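Long-range contacts in inositol monophosphatase family protein (Staphylococcus aureus, PDB 5J16), which probably hydrolyses inositol monophosphates to inositol and phosphate as a metal-dependent phosphatase, and here holds D-myo-inositol-1-phosphate beside two calcium ions: residues N48-T53 against D91-T96; T86-D91 against I108-Y113; S158-N163 against R184-Y189. One frame throughout, in Å; residues are numbered along the deposited sequence.

Contact 1 of 3, residues N48-T53 against D91-T96; sequences NVDKAT and DPIDGT. With CA (calcium ion), chain F; CA (calcium ion), chain E; IPD (D-myo-inositol-1-phosphate), chain G.
In the metal and phosphate site, D50 of helix 48-64 reaches over I93 and T96 of the loop that carries the ligands. The carboxylate of D50 (chi1 -59°) lies beside its own backbone N, and from there OD1 meets the methyl of T96, CG2, at 3.1 Å, a tight approach between oxygen and carbon. The other branch of that threonine, OG1, makes a weak bond to O8 of the inositol phosphate. The I93 side chain crosses that of D50 at about a right angle, its CD1 3.7 Å from D50 CA. P92 fits farther along the helix, with its ring CG 3.6 Å from D50 O and its CB 3.9 Å from T53 CG2. The same chi1 (-52°) that turns T53 CG2 to the proline lets OG1 donate to V49 O at 3.1 Å, from the opposite face of that carbonyl to T53 N. The sequence DPIDGT is the signature of the inositol monophosphatase family, and several of its residues bind the metals and the phosphate. D91 spans both calcium ions: its OD1, at 2.4 Å, shares one with I93 O and E73, and its OD2 shares the other with D94 OD1 and D216. Next, G95 N and T96 N converge on phosphate oxygen O8, each 2.7 Å from it, the bond from T96 being the straighter (156°), at the start of helix 96-102. D94 OD1 also accepts a hydrogen bond from the inositol hydroxyl O2, while its OD2 is held by S191 and the backbone of A193.

Contact 2 of 3, residues T86-D91 against I108-Y113; sequences TVWVVD and ISIGIY. With CA (calcium ion), chain E; CA (calcium ion), chain F; IPD (D-myo-inositol-1-phosphate), chain G.
One face of the W88 indole carries I112, whose CD1 stands 3.8 Å from the centroid of the six-membered ring and 14° off its normal, a CH-pi contact. The two side chains run side by side in the same direction, with I112 CG1 over the rim of the ring. I110 approaches obliquely, CG2 lying 3.7 Å from W88 CE3. The indole N-H is taken up by H68, whose ring meets the indole with planes at about 40°; L11 and A15 of helix 10-31 also touch W88. The W88 torsion (chi1 -64°), placing CG beside the backbone N, swings the ring across to I110 and I112. On the other face of the sheet, V89 CG1 comes obliquely to the Y113 ring, 4.3 Å from CD2, and also reaches G111 O at 3.3 Å. Water 2 ties V89 O to S109 OG.

Between the strands, V87 with Y113, V89 with G111 and D91 with S109 form hydrogen-bonded pairs; W88 with I112 and V90 with I110 are non-hydrogen-bonded. This antiparallel ladder belongs to the mixed sheet of the inositol monophosphatase fold, where strand 86-91 delivers D91 at its C-terminal end to the calcium site.

Contact 3 of 3, residues S158-N163 against R184-Y189; sequences SIIGIN and RSARAY
R187 folds its side chain back over I159: a bend at chi2 (-80°) carries one face of the guanidinium over the isoleucine methyl. I159 CG2 sits over the centre of that group, 4.0 Å from R187 CZ, and also presses to 3.3 Å from R187 CG. The same bend brings R187 NH1 back to its own strand, where it donates to S185 OG at 2.8 Å and to A186 O at 3.1 Å. The second bond reaches the carbonyl from well above its plane (67° out of it), although A186 O lies almost in the plane of the guanidinium. R187 NH2 bonds OD1 of N98 of the second subunit, and the group is thus gripped from two chains. The other branch of I159 runs along S185, CD1 to CB at 3.9 Å.

These strands are parallel neighbours in the five-stranded sheet, joined through helices 164-167 and 172-182 as a beta-alpha-beta crossover, with 185-187 outermost within its chain. Their ladder is carried by bonds such as I160 N to S185 O (2.9 Å) and R187 N to I160 O (2.8 Å), and ends with I162 N on R187 O. On the helix-covered face, A186 CB meets I160 CG1 at 4.2 Å and also touches I162 CG2; I179 and F176 of helix 172-182 pack on the two isoleucines. Beyond the strand, N163 caps the following helix through OD1, which also accepts from N165, while its ND2 donates to A186 O of the second subunit and A188 CB rests against N163 CA.

Overall arrangement
Followed from the N terminus, the chain leaves helix 48-64, passes through strand 69-72 to strand 86-91 and turns at P92 into the metal-binding loop; contact 1 closes there, bringing that loop back against the helix. Contact 2 has by then opened on strand 86-91 and closes on I108-Y113, so the two cross, sharing D91 and touching where P92 O packs on I108 CG1. Together they fasten helix, loop and the mixed sheet of 86-91 and 107-114 around the calcium ions. Contact 3 follows in series, closing a two-helix connection between neighbouring parallel strands of the five-stranded sheet. Its centre is about 26 Å from those of both others, across the chain's centre from contact 2, at the subunit interface.

Contact 1 of 3, residues N48-T53 against D91-T96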
# COMPACT_ATOMS: atom_id res chain seq x y z
N ASN A 48 20.03 14.48 -1.81
CA ASN A 48 20.30 15.91 -2.00
C ASN A 48 18.94 16.62 -2.06
O ASN A 48 18.78 17.71 -1.50
CB ASN A 48 21.24 16.20 -3.22
CG ASN A 48 20.57 16.07 -4.60
OD1 ASN A 48 19.36 15.86 -4.73
ND2 ASN A 48 21.39 16.18 -5.64
N VAL A 49 17.97 15.97 -2.67
CA VAL A 49 16.60 16.46 -2.72
C VAL A 49 15.92 16.60 -1.32
O VAL A 49 15.22 17.58 -1.10
CB VAL A 49 15.76 15.64 -3.74
CG1 VAL A 49 15.67 14.17 -3.34
CG2 VAL A 49 14.38 16.26 -3.92
N ASP A 50 16.15 15.67 -0.39
CA ASP A 50 15.65 15.85 0.99
C ASP A 50 16.32 17.06 1.63
O ASP A 50 15.66 17.85 2.31
CB ASP A 50 15.95 14.66 1.92
CG ASP A 50 15.39 13.37 1.44
OD1 ASP A 50 14.57 12.78 2.19
OD2 ASP A 50 15.79 12.91 0.36
N LYS A 51 17.63 17.16 1.45
CA LYS A 51 18.45 18.29 1.93
C LYS A 51 18.00 19.64 1.33
O LYS A 51 17.85 20.64 2.04
CB LYS A 51 19.92 18.02 1.60
CG LYS A 51 20.92 19.09 2.04
CD LYS A 51 20.99 19.22 3.55
CE LYS A 51 22.20 20.04 3.97
NZ LYS A 51 22.28 20.05 5.45
N ALA A 52 17.78 19.65 0.01
CA ALA A 52 17.36 20.85 -0.68
C ALA A 52 16.06 21.36 -0.10
O ALA A 52 16.03 22.47 0.44
CB ALA A 52 17.21 20.59 -2.17
N THR A 53 15.01 20.53 -0.21
CA THR A 53 13.69 20.80 0.38
C THR A 53 13.72 21.15 1.88
O THR A 53 13.05 22.08 2.29
CB THR A 53 12.72 19.63 0.18
OG1 THR A 53 12.68 19.27 -1.21
CG2 THR A 53 11.31 19.98 0.65
N ASP A 91 9.46 16.64 8.20
CA ASP A 91 10.03 15.58 7.40
C ASP A 91 9.80 16.09 6.00
O ASP A 91 8.66 16.21 5.58
CB ASP A 91 9.29 14.26 7.65
CG ASP A 91 10.04 13.06 7.14
OD1 ASP A 91 10.96 13.24 6.32
OD2 ASP A 91 9.67 11.93 7.55
N PRO A 92 10.87 16.48 5.32
CA PRO A 92 10.72 17.02 3.95
C PRO A 92 10.29 15.99 2.90
O PRO A 92 9.60 16.37 1.97
CB PRO A 92 12.11 17.57 3.64
CG PRO A 92 13.03 16.76 4.51
CD PRO A 92 12.26 16.59 5.79
N ILE A 93 10.71 14.73 3.03
CA ILE A 93 10.18 13.63 2.18
C ILE A 93 10.02 12.41 3.08
O ILE A 93 11.02 11.77 3.40
CB ILE A 93 11.10 13.23 0.96
CG1 ILE A 93 11.06 14.30 -0.16
CG2 ILE A 93 10.66 11.91 0.32
CD1 ILE A 93 12.19 15.30 -0.11
N ASP A 94 8.78 12.13 3.48
CA ASP A 94 8.46 10.91 4.16
C ASP A 94 8.10 9.90 3.10
O ASP A 94 7.20 10.13 2.32
CB ASP A 94 7.33 11.09 5.17
CG ASP A 94 7.14 9.84 6.06
OD1 ASP A 94 8.14 9.36 6.66
OD2 ASP A 94 6.00 9.33 6.14
N GLY A 95 8.78 8.76 3.13
CA GLY A 95 8.72 7.77 2.11
C GLY A 95 9.76 7.98 1.03
O GLY A 95 9.41 8.03 -0.15
N THR A 96 11.04 8.09 1.41
CA THR A 96 12.10 8.24 0.38
C THR A 96 12.29 7.02 -0.51
O THR A 96 12.63 7.17 -1.67
CB THR A 96 13.49 8.66 0.93
OG1 THR A 96 13.66 8.16 2.25
CG2 THR A 96 13.62 10.14 0.97
CA CA F . 12.68 11.91 5.24
CA CA E . 10.29 9.80 7.54
C1 IPD G . 10.40 6.26 6.82
C2 IPD G . 8.98 6.05 6.34
C3 IPD G . 8.73 4.52 6.34
C4 IPD G . 8.81 3.94 7.76
C5 IPD G . 10.16 4.23 8.40
C6 IPD G . 10.54 5.76 8.30
P1 IPD G . 11.78 8.18 5.49
O1 IPD G . 10.83 7.60 6.73
O2 IPD G . 8.03 6.75 7.20
O3 IPD G . 7.49 4.17 5.78
O4 IPD G . 8.71 2.54 7.68
O5 IPD G . 10.05 3.79 9.77
O6 IPD G . 11.87 5.95 8.71
O7 IPD G . 13.22 7.74 5.51
O8 IPD G . 11.06 7.70 4.11
O9 IPD G . 11.57 9.81 5.60
O HOH W 1 12.22 9.81 8.99

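Contact 2 of 3, residues T86-D91 against I108-Y113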
# COMPACT_ATOMS: atom_id res chain seq x y z
N THR A 86 7.57 28.29 19.55
CA THR A 86 6.97 27.70 18.37
C THR A 86 7.98 26.75 17.69
O THR A 86 9.10 27.14 17.32
CB THR A 86 6.51 28.75 17.34
OG1 THR A 86 5.60 29.69 17.94
CG2 THR A 86 5.78 28.07 16.16
N VAL A 87 7.57 25.50 17.53
CA VAL A 87 8.42 24.46 16.99
C VAL A 87 7.74 23.84 15.76
O VAL A 87 6.56 23.50 15.79
CB VAL A 87 8.74 23.43 18.07
CG1 VAL A 87 9.56 22.28 17.51
CG2 VAL A 87 9.46 24.13 19.21
N TRP A 88 8.51 23.81 14.67
CA TRP A 88 8.15 23.20 13.41
C TRP A 88 8.86 21.86 13.31
O TRP A 88 10.10 21.79 13.36
CB TRP A 88 8.62 24.05 12.22
CG TRP A 88 8.00 25.39 12.11
CD1 TRP A 88 8.19 26.44 12.96
CD2 TRP A 88 7.11 25.86 11.07
NE1 TRP A 88 7.46 27.53 12.53
CE2 TRP A 88 6.79 27.22 11.38
CE3 TRP A 88 6.55 25.28 9.92
CZ2 TRP A 88 5.96 28.01 10.58
CZ3 TRP A 88 5.69 26.06 9.14
CH2 TRP A 88 5.41 27.42 9.48
N VAL A 89 8.10 20.79 13.15
CA VAL A 89 8.70 19.45 13.11
C VAL A 89 8.43 18.87 11.73
O VAL A 89 7.31 18.54 11.39
CB VAL A 89 8.42 18.61 14.42
CG1 VAL A 89 7.31 19.16 15.30
CG2 VAL A 89 8.30 17.13 14.19
N VAL A 90 9.47 18.86 10.91
CA VAL A 90 9.37 18.61 9.51
C VAL A 90 10.14 17.39 9.05
O VAL A 90 11.24 17.11 9.46
CB VAL A 90 9.59 19.89 8.60
CG1 VAL A 90 9.65 21.21 9.38
CG2 VAL A 90 10.71 19.76 7.56
N ASP A 91 9.46 16.64 8.20
CA ASP A 91 10.03 15.58 7.40
C ASP A 91 9.80 16.09 6.00
O ASP A 91 8.66 16.21 5.58
CB ASP A 91 9.29 14.26 7.65
CG ASP A 91 10.04 13.06 7.14
OD1 ASP A 91 10.96 13.24 6.32
OD2 ASP A 91 9.67 11.93 7.55
N ILE A 108 5.35 15.38 2.19
CA ILE A 108 5.97 16.38 3.07
C ILE A 108 5.12 16.39 4.34
O ILE A 108 3.90 16.49 4.23
CB ILE A 108 6.00 17.79 2.47
CG1 ILE A 108 6.72 17.75 1.14
CG2 ILE A 108 6.75 18.76 3.40
CD1 ILE A 108 6.66 19.04 0.39
N SER A 109 5.75 16.26 5.52
CA SER A 109 5.03 16.33 6.82
C SER A 109 5.51 17.52 7.65
O SER A 109 6.73 17.73 7.80
CB SER A 109 5.20 15.04 7.62
OG SER A 109 4.52 15.12 8.89
N ILE A 110 4.56 18.32 8.13
CA ILE A 110 4.83 19.46 9.02
C ILE A 110 3.83 19.54 10.15
O ILE A 110 2.62 19.51 9.95
CB ILE A 110 4.83 20.84 8.30
CG1 ILE A 110 5.90 20.88 7.20
CG2 ILE A 110 5.11 21.96 9.30
CD1 ILE A 110 5.92 22.15 6.40
N GLY A 111 4.37 19.65 11.35
CA GLY A 111 3.60 19.82 12.58
C GLY A 111 4.15 21.02 13.30
O GLY A 111 5.39 21.14 13.53
N ILE A 112 3.23 21.93 13.62
CA ILE A 112 3.54 23.11 14.42
C ILE A 112 2.96 22.98 15.82
O ILE A 112 1.77 22.74 16.00
CB ILE A 112 2.99 24.38 13.77
CG1 ILE A 112 3.64 24.53 12.38
CG2 ILE A 112 3.23 25.61 14.63
CD1 ILE A 112 2.89 25.51 11.49
N TYR A 113 3.86 23.07 16.78
CA TYR A 113 3.53 23.07 18.19
C TYR A 113 3.91 24.43 18.72
O TYR A 113 4.85 25.06 18.22
CB TYR A 113 4.34 22.02 18.93
CG TYR A 113 3.82 20.62 18.76
CD1 TYR A 113 3.47 19.87 19.87
CD2 TYR A 113 3.70 20.02 17.49
CE1 TYR A 113 3.00 18.59 19.73
CE2 TYR A 113 3.21 18.74 17.35
CZ TYR A 113 2.87 18.04 18.50
OH TYR A 113 2.40 16.77 18.42
CA CA E . 10.29 9.80 7.54
CA CA F . 12.68 11.91 5.24
C1 IPD G . 10.40 6.26 6.82
C2 IPD G . 8.98 6.05 6.34
C3 IPD G . 8.73 4.52 6.34
C4 IPD G . 8.81 3.94 7.76
C5 IPD G . 10.16 4.23 8.40
C6 IPD G . 10.54 5.76 8.30
P1 IPD G . 11.78 8.18 5.49
O1 IPD G . 10.83 7.60 6.73
O2 IPD G . 8.03 6.75 7.20
O3 IPD G . 7.49 4.17 5.78
O4 IPD G . 8.71 2.54 7.68
O5 IPD G . 10.05 3.79 9.77
O6 IPD G . 11.87 5.95 8.71
O7 IPD G . 13.22 7.74 5.51
O8 IPD G . 11.06 7.70 4.11
O9 IPD G . 11.57 9.81 5.60
O HOH W 2 5.91 16.10 11.00
O HOH W 1 12.22 9.81 8.99

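Contact 3 of 3, residues S158-N163 against R184-Y189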
# COMPACT_ATOMS: atom_id res chain seq x y z
N SER A 158 -11.16 -5.34 10.85
CA SER A 158 -10.29 -4.17 10.67
C SER A 158 -9.12 -4.52 9.73
O SER A 158 -8.50 -5.55 9.87
CB SER A 158 -9.74 -3.69 12.03
OG SER A 158 -10.70 -3.04 12.84
N ILE A 159 -8.80 -3.62 8.81
CA ILE A 159 -7.57 -3.66 7.98
C ILE A 159 -6.53 -2.88 8.78
O ILE A 159 -6.79 -1.72 9.14
CB ILE A 159 -7.76 -2.95 6.59
CG1 ILE A 159 -9.05 -3.34 5.88
CG2 ILE A 159 -6.62 -3.29 5.65
CD1 ILE A 159 -9.23 -4.82 5.67
N ILE A 160 -5.39 -3.50 9.08
CA ILE A 160 -4.33 -2.81 9.86
C ILE A 160 -3.09 -2.52 9.03
O ILE A 160 -2.73 -3.30 8.14
CB ILE A 160 -3.86 -3.58 11.12
CG1 ILE A 160 -3.38 -4.99 10.77
CG2 ILE A 160 -4.98 -3.61 12.15
CD1 ILE A 160 -3.05 -5.83 11.98
N GLY A 161 -2.45 -1.38 9.31
CA GLY A 161 -1.22 -0.98 8.66
C GLY A 161 -0.06 -1.55 9.44
O GLY A 161 0.17 -1.15 10.57
N ILE A 162 0.67 -2.49 8.84
CA ILE A 162 1.91 -2.97 9.41
C ILE A 162 2.84 -3.60 8.41
O ILE A 162 2.47 -4.49 7.66
CB ILE A 162 1.62 -3.99 10.52
CG1 ILE A 162 2.89 -4.31 11.30
CG2 ILE A 162 0.93 -5.23 9.98
CD1 ILE A 162 2.60 -5.25 12.46
N ASN A 163 4.08 -3.21 8.44
CA ASN A 163 5.03 -3.75 7.50
C ASN A 163 5.48 -5.20 7.80
O ASN A 163 5.77 -5.55 8.95
CB ASN A 163 6.24 -2.84 7.42
CG ASN A 163 7.07 -3.15 6.21
OD1 ASN A 163 7.79 -4.15 6.19
ND2 ASN A 163 6.91 -2.37 5.16
N ARG A 184 -8.65 -8.54 10.07
CA ARG A 184 -9.31 -8.98 8.86
C ARG A 184 -8.32 -9.12 7.70
O ARG A 184 -8.31 -10.12 7.01
CB ARG A 184 -10.41 -7.99 8.50
CG ARG A 184 -11.36 -8.53 7.44
CD ARG A 184 -11.99 -9.84 7.88
NE ARG A 184 -13.31 -9.95 7.29
CZ ARG A 184 -13.57 -10.45 6.08
NH1 ARG A 184 -12.61 -10.99 5.32
NH2 ARG A 184 -14.84 -10.42 5.67
N SER A 185 -7.49 -8.09 7.52
CA SER A 185 -6.36 -8.12 6.61
C SER A 185 -5.32 -7.02 6.99
O SER A 185 -5.55 -6.19 7.89
CB SER A 185 -6.86 -7.89 5.19
OG SER A 185 -5.83 -8.17 4.30
N ALA A 186 -4.19 -7.01 6.30
CA ALA A 186 -3.07 -6.14 6.68
C ALA A 186 -2.49 -5.48 5.46
O ALA A 186 -2.44 -6.10 4.43
CB ALA A 186 -2.02 -6.96 7.37
N ARG A 187 -2.05 -4.22 5.58
CA ARG A 187 -1.56 -3.42 4.44
C ARG A 187 -0.23 -2.75 4.81
O ARG A 187 0.14 -2.70 5.99
CB ARG A 187 -2.59 -2.34 4.07
CG ARG A 187 -3.95 -2.88 3.67
CD ARG A 187 -3.94 -3.35 2.21
NE ARG A 187 -5.27 -3.82 1.80
CZ ARG A 187 -5.78 -5.02 2.09
NH1 ARG A 187 -5.09 -5.89 2.76
NH2 ARG A 187 -6.99 -5.37 1.65
N ALA A 188 0.47 -2.24 3.81
CA ALA A 188 1.78 -1.59 4.05
C ALA A 188 2.15 -0.73 2.85
O ALA A 188 2.34 -1.24 1.75
CB ALA A 188 2.87 -2.62 4.32
N TYR A 189 2.21 0.58 3.09
CA TYR A 189 2.32 1.59 2.05
C TYR A 189 3.69 2.25 2.01
O TYR A 189 4.03 2.88 1.00
CB TYR A 189 1.17 2.61 2.21
CG TYR A 189 -0.24 1.96 2.15
CD1 TYR A 189 -0.60 1.13 1.09
CD2 TYR A 189 -1.19 2.20 3.12
CE1 TYR A 189 -1.85 0.56 1.02
CE2 TYR A 189 -2.45 1.63 3.06
CZ TYR A 189 -2.77 0.81 2.00
OH TYR A 189 -4.02 0.23 1.90